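Local coordinates for BH2092 protein (PDB 3NHV) that is of unknown function but carries a rhodanese-like domain, and so may be related in activity to the sulfurtransferases of that family, at residues B[73-78]-B[99-104]; B[35-40]-B[52-57]; B[18-23]-B[109-114]. All blocks are in the same frame, centred on the assembly; numbering follows the deposited sequence.

From the N terminus, residues 18-23 come first, and the long loop they open is closed only when 109-114 packs back on them in interaction 3. Inside it lie two shorter loops in series. Interaction 2 joins strand 34-38 to strand 54-55 around helix 42-47 and is complete before interaction 1 joins strand 74-78 to strand 100-105 around helix 86-96. Strands 34-38 and 74-78 are neighbours, so the two crossovers share one parallel sheet. Its outermost strands within this chain are 54-55 and 17-19, the latter beside 100-105, and the helix after 17-19 brings Leu23 against Val36. The domain thus illustrates how local crossovers can be enclosed by one contact between segments far apart in the chain.

Interaction 1 of 3, residues B[73-78]-B[99-104]; sequences KVIITY and FRVKEL
The Phe99 ring meets Ile75 at a slant, Ile75 CD1 reaching Phe99 CD2 at 3.3 Å, while Lys71 adds a cation-pi contact to the same ring. At the far end Leu104 CD2 approaches the Tyr78 side chain, also at a slant to its ring, and rests 3.7 Å from Tyr78 CB; the tyrosine hydroxyl is bonded to Ile50 N. Between these ends runs the parallel pairing of a beta-alpha-beta unit of the rhodanese-like domain, strands 74-78 and 100-105 being linked through helix 86-96.

Four backbone bonds carry the pairing. Ile75 N gives a nearly straight bond (179°) to Arg100 O, and Lys102 N returns one to Ile75 O at 2.8 Å. Thr77 then repeats the pattern, its N bonding to Lys102 O at 3.1 Å in the carbonyl plane, while Leu104 N bonds to Thr77 O.

One face carries Ile75, Thr77, Val101 and Glu103 beneath helix 86-96, with Ile75 CG2 and Val101 CG2 3.8 Å apart. Glu103 OE1 bonds to Thr88 and OE2 forms a salt bridge with Lys13 of the second subunit. On the other face Ile76 and Lys102 run side by side, pointing the same way.

Thr77 has OG1 between the backbone N and the carbonyl carbon (chi1 63°), which lets it bond to Ala87 O; this leaves CG2 4.0 Å from Val101 CG2.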
loop_
_atom_site.group_PDB
_atom_site.type_symbol
_atom_site.label_atom_id
_atom_site.label_comp_id
_atom_site.label_asym_id
_atom_site.label_seq_id
_atom_site.Cartn_x
_atom_site.Cartn_y
_atom_site.Cartn_z
ATOM N N LYS B 73 23.372 5.289 -12.212
ATOM C CA LYS B 73 21.959 5.618 -12.300
ATOM C C LYS B 73 21.187 5.006 -11.139
ATOM O O LYS B 73 21.781 4.446 -10.215
ATOM C CB LYS B 73 21.404 5.108 -13.621
ATOM C CG LYS B 73 22.085 5.707 -14.833
ATOM C CD LYS B 73 21.504 5.132 -16.094
ATOM C CE LYS B 73 21.910 5.931 -17.310
ATOM N NZ LYS B 73 21.236 5.366 -18.513
ATOM N N VAL B 74 19.863 5.122 -11.170
ATOM C CA VAL B 74 19.034 4.548 -10.111
ATOM C C VAL B 74 18.030 3.587 -10.729
ATOM O O VAL B 74 17.421 3.903 -11.744
ATOM C CB VAL B 74 18.260 5.627 -9.336
ATOM C CG1 VAL B 74 17.394 4.962 -8.278
ATOM C CG2 VAL B 74 19.230 6.608 -8.680
ATOM N N ILE B 75 17.869 2.413 -10.123
ATOM C CA ILE B 75 16.924 1.412 -10.627
ATOM C C ILE B 75 15.544 1.582 -9.976
ATOM O O ILE B 75 15.433 1.725 -8.757
ATOM C CB ILE B 75 17.439 -0.053 -10.370
ATOM C CG1 ILE B 75 18.623 -0.372 -11.281
ATOM C CG2 ILE B 75 16.347 -1.069 -10.668
ATOM C CD1 ILE B 75 19.901 0.309 -10.893
ATOM N N ILE B 76 14.503 1.576 -10.807
ATOM C CA ILE B 76 13.125 1.715 -10.352
ATOM C C ILE B 76 12.405 0.431 -10.741
ATOM O O ILE B 76 12.234 0.150 -11.921
ATOM C CB ILE B 76 12.397 2.903 -11.042
ATOM C CG1 ILE B 76 13.209 4.190 -10.882
ATOM C CG2 ILE B 76 11.007 3.095 -10.424
ATOM C CD1 ILE B 76 13.279 4.704 -9.461
ATOM N N THR B 77 11.983 -0.346 -9.751
ATOM C CA THR B 77 11.298 -1.599 -10.032
ATOM C C THR B 77 9.799 -1.451 -9.900
ATOM O O THR B 77 9.322 -0.657 -9.098
ATOM C CB THR B 77 11.745 -2.702 -9.058
ATOM O OG1 THR B 77 11.374 -2.329 -7.725
ATOM C CG2 THR B 77 13.257 -2.888 -9.116
ATOM N N TYR B 78 9.049 -2.214 -10.687
ATOM C CA TYR B 78 7.601 -2.166 -10.576
ATOM C C TYR B 78 6.999 -3.521 -10.918
ATOM O O TYR B 78 7.478 -4.219 -11.814
ATOM C CB TYR B 78 7.017 -1.055 -11.461
ATOM C CG TYR B 78 6.884 -1.385 -12.931
ATOM C CD1 TYR B 78 5.823 -2.152 -13.401
ATOM C CD2 TYR B 78 7.808 -0.907 -13.855
ATOM C CE1 TYR B 78 5.680 -2.425 -14.749
ATOM C CE2 TYR B 78 7.676 -1.173 -15.207
ATOM C CZ TYR B 78 6.611 -1.930 -15.650
ATOM O OH TYR B 78 6.464 -2.172 -16.998
ATOM N N PHE B 99 23.609 -1.925 -6.653
ATOM C CA PHE B 99 22.840 -0.865 -7.302
ATOM C C PHE B 99 22.030 0.004 -6.332
ATOM O O PHE B 99 21.681 -0.426 -5.233
ATOM C CB PHE B 99 21.858 -1.459 -8.322
ATOM C CG PHE B 99 22.487 -1.866 -9.623
ATOM C CD1 PHE B 99 22.634 -3.212 -9.955
ATOM C CD2 PHE B 99 22.929 -0.903 -10.523
ATOM C CE1 PHE B 99 23.214 -3.585 -11.166
ATOM C CE2 PHE B 99 23.509 -1.264 -11.731
ATOM C CZ PHE B 99 23.652 -2.607 -12.054
ATOM N N ARG B 100 21.743 1.238 -6.751
ATOM C CA ARG B 100 20.913 2.154 -5.962
ATOM C C ARG B 100 19.534 1.868 -6.557
ATOM O O ARG B 100 19.378 1.838 -7.784
ATOM C CB ARG B 100 21.315 3.612 -6.203
ATOM C CG ARG B 100 22.739 3.967 -5.753
ATOM C CD ARG B 100 22.826 4.215 -4.252
ATOM N NE ARG B 100 24.200 4.445 -3.809
ATOM C CZ ARG B 100 24.532 5.190 -2.755
ATOM N NH1 ARG B 100 23.583 5.784 -2.040
ATOM N NH2 ARG B 100 25.807 5.344 -2.411
ATOM N N VAL B 101 18.541 1.659 -5.702
ATOM C CA VAL B 101 17.225 1.301 -6.200
ATOM C C VAL B 101 16.066 1.802 -5.351
ATOM O O VAL B 101 16.218 2.020 -4.152
ATOM C CB VAL B 101 17.127 -0.232 -6.297
ATOM C CG1 VAL B 101 17.292 -0.827 -4.911
ATOM C CG2 VAL B 101 15.797 -0.654 -6.909
ATOM N N LYS B 102 14.914 1.960 -6.002
ATOM C CA LYS B 102 13.668 2.402 -5.379
ATOM C C LYS B 102 12.551 1.586 -6.032
ATOM O O LYS B 102 12.656 1.233 -7.210
ATOM C CB LYS B 102 13.405 3.894 -5.649
ATOM C CG LYS B 102 14.441 4.856 -5.087
ATOM C CD LYS B 102 13.994 6.311 -5.233
ATOM C CE LYS B 102 14.887 7.239 -4.405
ATOM N NZ LYS B 102 14.217 8.529 -4.052
ATOM N N GLU B 103 11.493 1.281 -5.281
ATOM C CA GLU B 103 10.369 0.526 -5.836
ATOM C C GLU B 103 9.226 1.483 -6.123
ATOM O O GLU B 103 9.036 2.467 -5.405
ATOM C CB GLU B 103 9.894 -0.562 -4.865
ATOM C CG GLU B 103 9.300 -0.039 -3.563
ATOM C CD GLU B 103 8.996 -1.145 -2.561
ATOM O OE1 GLU B 103 8.256 -2.093 -2.915
ATOM O OE2 GLU B 103 9.496 -1.064 -1.418
ATOM N N LEU B 104 8.477 1.189 -7.181
ATOM C CA LEU B 104 7.348 2.011 -7.593
ATOM C C LEU B 104 6.059 1.524 -6.942
ATOM O O LEU B 104 5.615 0.404 -7.203
ATOM C CB LEU B 104 7.185 1.950 -9.112
ATOM C CG LEU B 104 6.023 2.760 -9.677
ATOM C CD1 LEU B 104 6.342 4.244 -9.567
ATOM C CD2 LEU B 104 5.783 2.391 -11.128
#

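Interaction 2 of 3, residues B[35-40]-B[52-57]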
loop_
_atom_site.group_PDB
_atom_site.type_symbol
_atom_site.label_atom_id
_atom_site.label_comp_id
_atom_site.label_asym_id
_atom_site.label_seq_id
_atom_site.Cartn_x
_atom_site.Cartn_y
_atom_site.Cartn_z
ATOM N N ILE B 35 16.527 3.936 -14.385
ATOM C CA ILE B 35 16.359 2.804 -15.270
ATOM C C ILE B 35 15.132 2.049 -14.792
ATOM O O ILE B 35 15.182 1.339 -13.789
ATOM C CB ILE B 35 17.580 1.856 -15.217
ATOM C CG1 ILE B 35 18.864 2.646 -15.487
ATOM C CG2 ILE B 35 17.419 0.744 -16.253
ATOM C CD1 ILE B 35 20.120 1.807 -15.440
ATOM N N VAL B 36 14.022 2.217 -15.493
ATOM C CA VAL B 36 12.796 1.539 -15.111
ATOM C C VAL B 36 12.867 0.063 -15.494
ATOM O O VAL B 36 13.022 -0.274 -16.669
ATOM C CB VAL B 36 11.579 2.175 -15.801
ATOM C CG1 VAL B 36 10.303 1.595 -15.216
ATOM C CG2 VAL B 36 11.623 3.692 -15.637
ATOM N N VAL B 37 12.744 -0.812 -14.499
ATOM C CA VAL B 37 12.801 -2.256 -14.712
ATOM C C VAL B 37 11.490 -2.960 -14.343
ATOM O O VAL B 37 11.042 -2.902 -13.192
ATOM C CB VAL B 37 13.940 -2.904 -13.873
ATOM C CG1 VAL B 37 14.030 -4.403 -14.170
ATOM C CG2 VAL B 37 15.260 -2.226 -14.167
ATOM N N ASP B 38 10.880 -3.619 -15.329
ATOM C CA ASP B 38 9.639 -4.368 -15.115
ATOM C C ASP B 38 10.096 -5.732 -14.610
ATOM O O ASP B 38 10.809 -6.448 -15.308
ATOM C CB ASP B 38 8.873 -4.534 -16.431
ATOM C CG ASP B 38 7.476 -5.096 -16.231
ATOM O OD1 ASP B 38 7.302 -6.004 -15.390
ATOM O OD2 ASP B 38 6.547 -4.637 -16.931
ATOM N N VAL B 39 9.687 -6.075 -13.395
ATOM C CA VAL B 39 10.069 -7.324 -12.748
ATOM C C VAL B 39 9.087 -8.475 -12.943
ATOM O O VAL B 39 9.360 -9.605 -12.536
ATOM C CB VAL B 39 10.243 -7.086 -11.232
ATOM C CG1 VAL B 39 10.462 -8.389 -10.509
ATOM C CG2 VAL B 39 11.408 -6.137 -10.994
ATOM N N ARG B 40 7.941 -8.202 -13.551
ATOM C CA ARG B 40 6.951 -9.255 -13.750
ATOM C C ARG B 40 7.430 -10.298 -14.760
ATOM O O ARG B 40 8.576 -10.275 -15.213
ATOM C CB ARG B 40 5.629 -8.665 -14.247
ATOM C CG ARG B 40 5.096 -7.495 -13.445
ATOM C CD ARG B 40 4.601 -6.414 -14.398
ATOM N NE ARG B 40 3.271 -6.655 -14.950
ATOM C CZ ARG B 40 2.928 -6.357 -16.201
ATOM N NH1 ARG B 40 3.822 -5.830 -17.028
ATOM N NH2 ARG B 40 1.680 -6.546 -16.617
ATOM N N THR B 52 9.866 3.208 -21.775
ATOM C CA THR B 52 11.282 3.309 -21.398
ATOM C C THR B 52 11.722 2.246 -20.394
ATOM O O THR B 52 12.801 2.336 -19.821
ATOM C CB THR B 52 11.646 4.704 -20.812
ATOM O OG1 THR B 52 11.158 4.811 -19.467
ATOM C CG2 THR B 52 11.051 5.817 -21.667
ATOM N N ALA B 53 10.899 1.224 -20.203
ATOM C CA ALA B 53 11.229 0.181 -19.251
ATOM C C ALA B 53 11.748 -1.104 -19.888
ATOM O O ALA B 53 11.206 -1.584 -20.886
ATOM C CB ALA B 53 10.013 -0.131 -18.397
ATOM N N ILE B 54 12.795 -1.666 -19.289
ATOM C CA ILE B 54 13.383 -2.910 -19.770
ATOM C C ILE B 54 12.807 -4.080 -18.987
ATOM O O ILE B 54 12.408 -3.921 -17.834
ATOM C CB ILE B 54 14.900 -2.928 -19.577
ATOM C CG1 ILE B 54 15.235 -2.711 -18.104
ATOM C CG2 ILE B 54 15.547 -1.855 -20.439
ATOM C CD1 ILE B 54 16.707 -2.662 -17.823
ATOM N N SER B 55 12.773 -5.254 -19.612
ATOM C CA SER B 55 12.244 -6.447 -18.972
ATOM C C SER B 55 13.311 -7.289 -18.288
ATOM O O SER B 55 14.255 -7.744 -18.924
ATOM C CB SER B 55 11.515 -7.319 -19.990
ATOM O OG SER B 55 11.217 -8.588 -19.433
ATOM N N ILE B 56 13.152 -7.497 -16.987
ATOM C CA ILE B 56 14.092 -8.309 -16.226
ATOM C C ILE B 56 13.308 -9.003 -15.115
ATOM O O ILE B 56 13.279 -8.523 -13.984
ATOM C CB ILE B 56 15.193 -7.451 -15.564
ATOM C CG1 ILE B 56 15.872 -6.539 -16.595
ATOM C CG2 ILE B 56 16.205 -8.360 -14.882
ATOM C CD1 ILE B 56 16.725 -7.251 -17.630
ATOM N N PRO B 57 12.651 -10.135 -15.423
ATOM C CA PRO B 57 11.870 -10.869 -14.416
ATOM C C PRO B 57 12.612 -11.019 -13.087
ATOM O O PRO B 57 13.810 -11.297 -13.065
ATOM C CB PRO B 57 11.614 -12.209 -15.094
ATOM C CG PRO B 57 11.464 -11.812 -16.537
ATOM C CD PRO B 57 12.614 -10.826 -16.724
HETATM O O HOH W 1 14.605 3.092 -18.122
#
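Val36, Asp38, Ile54 and Ile56 supply the backbone bonds that join these two parallel strands, closing the beta-alpha-beta unit of strand 34-38, helix 42-47 and strand 54-55 in the rhodanese-like domain. Ile54 N bonds to Val36 O at 3.0 Å, and its own carbonyl O receives Asp38 N at 2.9 Å. One step on, Ile56 N bonds to Asp38 O at 3.1 Å. Before the first of these, a water joins the segments by donating to Thr52 O and accepting from Val36 N. Past the last, Pro57 CA makes a CA-H...O contact with Arg40 O, and its CB and CG also lie near that oxygen.

Apolar contacts fill in between. Val36 CG1 lies 3.6 Å from Ala53 CB. Val37 holds its two methyls apart: CG1, swung opposite the backbone N (chi1 -177°), reaches Ile56 CB at 3.5 Å, whereas CG2 lies 4.0 Å from Ile54 CD1. That same CD1 also touches Ile35 CG2, so Ile54 ends against two residues of the neighbouring strand.

Within 35-40, polar contacts probably steady the turn after the strand. Asp38 OD1 accepts from Arg40 N at 2.9 Å, an Asx turn, and OD2 uses its syn lone pair for a salt bridge to Arg40 NH1 at 3.0 Å. The carboxylate meets the guanidinium at its edge, nearly in plane, so both oxygens bind one residue. Arg40 NH1 also bonds to Cys48 O, and its guanidinium forms a cation-pi contact with Trp80.

Strand 54-55 is outermost within this chain. Strand 74-78 adjoins 34-38 on its other flank, Leu23 of helix 20-28 packs on Val36, and Tyr45 of helix 42-47 lies against Asp38 and Ser55.

Interaction 3 of 3, residues B[18-23]-B[109-114]; sequences TDIADL and EYWRKE
Ile20 packs on Trp111 and Glu114, joining the start of helix 20-28 to the C-terminal end of helix 107-113 and the residue after it, parts of the rhodanese-like domain far apart in sequence. Its CB faces the Glu114 carboxylate. From there the chain forks: CG2, opposite the backbone N, lies against that carboxylate and 3.6 Å from Trp111 CE3, while CG1, beside the backbone N (chi1 -56°), is 3.8 Å from Glu114 OE2. At the tip, Ile20 CD1 is 3.8 Å from Trp111 CA. Leu23 CD1 adds a contact with Trp111 CZ3 at 4.0 Å, the two side chains crossing at about a right angle. The indole NE1 is bonded to Glu117 O.

An alanine at Ile20 would lose CG1, CG2 and CD1, and would probably leave Trp111 and the Glu114 side chain with less to hold them in place. Met132 of the third subunit also packs on Ile20.

Direct contact is made by Ile20 and Leu23 carbons against the indole and the carboxylate; one water, accepting from Ala21 N and donating to Glu114 OE1, supplies a polar link. The helix start and this water probably favour the charged carboxylate, while nearby Asp19 and apolar Ile20 would work against it.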
loop_
_atom_site.group_PDB
_atom_site.type_symbol
_atom_site.label_atom_id
_atom_site.label_comp_id
_atom_site.label_asym_id
_atom_site.label_seq_id
_atom_site.Cartn_x
_atom_site.Cartn_y
_atom_site.Cartn_z
ATOM N N THR B 18 9.085 5.560 -5.015
ATOM C CA THR B 18 8.686 6.632 -5.896
ATOM C C THR B 18 7.275 6.303 -6.340
ATOM O O THR B 18 6.889 5.132 -6.373
ATOM C CB THR B 18 9.615 6.731 -7.118
ATOM O OG1 THR B 18 9.093 7.701 -8.033
ATOM C CG2 THR B 18 9.724 5.390 -7.817
ATOM N N ASP B 19 6.502 7.329 -6.674
ATOM C CA ASP B 19 5.132 7.100 -7.085
ATOM C C ASP B 19 4.886 7.390 -8.559
ATOM O O ASP B 19 5.754 7.920 -9.249
ATOM C CB ASP B 19 4.165 7.910 -6.197
ATOM C CG ASP B 19 4.265 9.423 -6.406
ATOM O OD1 ASP B 19 5.028 9.882 -7.291
ATOM O OD2 ASP B 19 3.555 10.153 -5.675
ATOM N N ILE B 20 3.698 7.024 -9.027
ATOM C CA ILE B 20 3.309 7.222 -10.411
ATOM C C ILE B 20 3.591 8.642 -10.887
ATOM O O ILE B 20 4.199 8.850 -11.935
ATOM C CB ILE B 20 1.820 6.905 -10.597
ATOM C CG1 ILE B 20 1.544 5.480 -10.120
ATOM C CG2 ILE B 20 1.428 7.040 -12.055
ATOM C CD1 ILE B 20 2.338 4.429 -10.866
ATOM N N ALA B 21 3.156 9.620 -10.108
ATOM C CA ALA B 21 3.360 11.017 -10.448
ATOM C C ALA B 21 4.826 11.315 -10.719
ATOM O O ALA B 21 5.176 11.833 -11.771
ATOM C CB ALA B 21 2.850 11.909 -9.312
ATOM N N ASP B 22 5.684 10.997 -9.759
ATOM C CA ASP B 22 7.102 11.268 -9.930
ATOM C C ASP B 22 7.720 10.571 -11.138
ATOM O O ASP B 22 8.566 11.149 -11.817
ATOM C CB ASP B 22 7.872 10.889 -8.666
ATOM C CG ASP B 22 7.454 11.714 -7.464
ATOM O OD1 ASP B 22 7.381 12.954 -7.591
ATOM O OD2 ASP B 22 7.203 11.120 -6.391
ATOM N N LEU B 23 7.302 9.335 -11.404
ATOM C CA LEU B 23 7.832 8.584 -12.528
ATOM C C LEU B 23 7.378 9.223 -13.837
ATOM O O LEU B 23 8.161 9.343 -14.775
ATOM C CB LEU B 23 7.347 7.134 -12.480
ATOM C CG LEU B 23 8.250 6.019 -13.036
ATOM C CD1 LEU B 23 7.377 4.858 -13.483
ATOM C CD2 LEU B 23 9.086 6.506 -14.189
ATOM N N GLU B 109 -0.609 -1.150 -12.466
ATOM C CA GLU B 109 -2.032 -1.041 -12.271
ATOM C C GLU B 109 -2.424 0.427 -12.112
ATOM O O GLU B 109 -3.231 0.946 -12.874
ATOM C CB GLU B 109 -2.463 -1.815 -11.037
ATOM C CG GLU B 109 -3.909 -1.573 -10.700
ATOM C CD GLU B 109 -4.306 -2.164 -9.377
ATOM O OE1 GLU B 109 -5.404 -1.817 -8.897
ATOM O OE2 GLU B 109 -3.527 -2.975 -8.825
ATOM N N TYR B 110 -1.849 1.108 -11.132
ATOM C CA TYR B 110 -2.194 2.504 -10.929
ATOM C C TYR B 110 -1.578 3.438 -11.962
ATOM O O TYR B 110 -1.993 4.589 -12.092
ATOM C CB TYR B 110 -1.846 2.927 -9.499
ATOM C CG TYR B 110 -2.982 2.650 -8.532
ATOM C CD1 TYR B 110 -3.986 3.605 -8.312
ATOM C CD2 TYR B 110 -3.108 1.407 -7.898
ATOM C CE1 TYR B 110 -5.085 3.328 -7.492
ATOM C CE2 TYR B 110 -4.209 1.124 -7.075
ATOM C CZ TYR B 110 -5.188 2.088 -6.883
ATOM O OH TYR B 110 -6.280 1.810 -6.096
ATOM N N TRP B 111 -0.603 2.944 -12.715
ATOM C CA TRP B 111 0.017 3.759 -13.751
ATOM C C TRP B 111 -1.008 3.953 -14.857
ATOM O O TRP B 111 -1.167 5.051 -15.398
ATOM C CB TRP B 111 1.258 3.070 -14.310
ATOM C CG TRP B 111 1.743 3.705 -15.551
ATOM C CD1 TRP B 111 1.350 3.415 -16.824
ATOM C CD2 TRP B 111 2.655 4.803 -15.649
ATOM N NE1 TRP B 111 1.957 4.268 -17.711
ATOM C CE2 TRP B 111 2.764 5.129 -17.019
ATOM C CE3 TRP B 111 3.387 5.544 -14.714
ATOM C CZ2 TRP B 111 3.579 6.170 -17.478
ATOM C CZ3 TRP B 111 4.200 6.580 -15.168
ATOM C CH2 TRP B 111 4.288 6.883 -16.538
ATOM N N ARG B 112 -1.707 2.872 -15.182
ATOM C CA ARG B 112 -2.730 2.905 -16.212
ATOM C C ARG B 112 -3.980 3.616 -15.688
ATOM O O ARG B 112 -4.598 4.389 -16.412
ATOM C CB ARG B 112 -3.058 1.477 -16.669
ATOM C CG ARG B 112 -1.905 0.765 -17.379
ATOM C CD ARG B 112 -2.193 -0.716 -17.539
ATOM N NE ARG B 112 -3.366 -0.945 -18.374
ATOM C CZ ARG B 112 -3.968 -2.121 -18.530
ATOM N NH1 ARG B 112 -3.515 -3.203 -17.911
ATOM N NH2 ARG B 112 -5.030 -2.214 -19.315
ATOM N N LYS B 113 -4.349 3.369 -14.433
ATOM C CA LYS B 113 -5.517 4.036 -13.860
ATOM C C LYS B 113 -5.307 5.550 -13.871
ATOM O O LYS B 113 -6.241 6.312 -14.104
ATOM C CB LYS B 113 -5.774 3.575 -12.423
ATOM C CG LYS B 113 -6.523 2.250 -12.303
ATOM C CD LYS B 113 -6.770 1.890 -10.841
ATOM C CE LYS B 113 -7.387 0.503 -10.695
ATOM N NZ LYS B 113 -7.520 0.069 -9.265
ATOM N N GLU B 114 -4.079 5.988 -13.625
ATOM C CA GLU B 114 -3.801 7.411 -13.629
ATOM C C GLU B 114 -3.608 7.929 -15.056
ATOM O O GLU B 114 -2.951 8.947 -15.289
ATOM C CB GLU B 114 -2.589 7.711 -12.743
ATOM C CG GLU B 114 -2.965 7.764 -11.266
ATOM C CD GLU B 114 -1.770 7.750 -10.333
ATOM O OE1 GLU B 114 -0.794 8.488 -10.591
ATOM O OE2 GLU B 114 -1.815 7.009 -9.321
HETATM O O HOH W 2 1.011 9.124 -8.003
#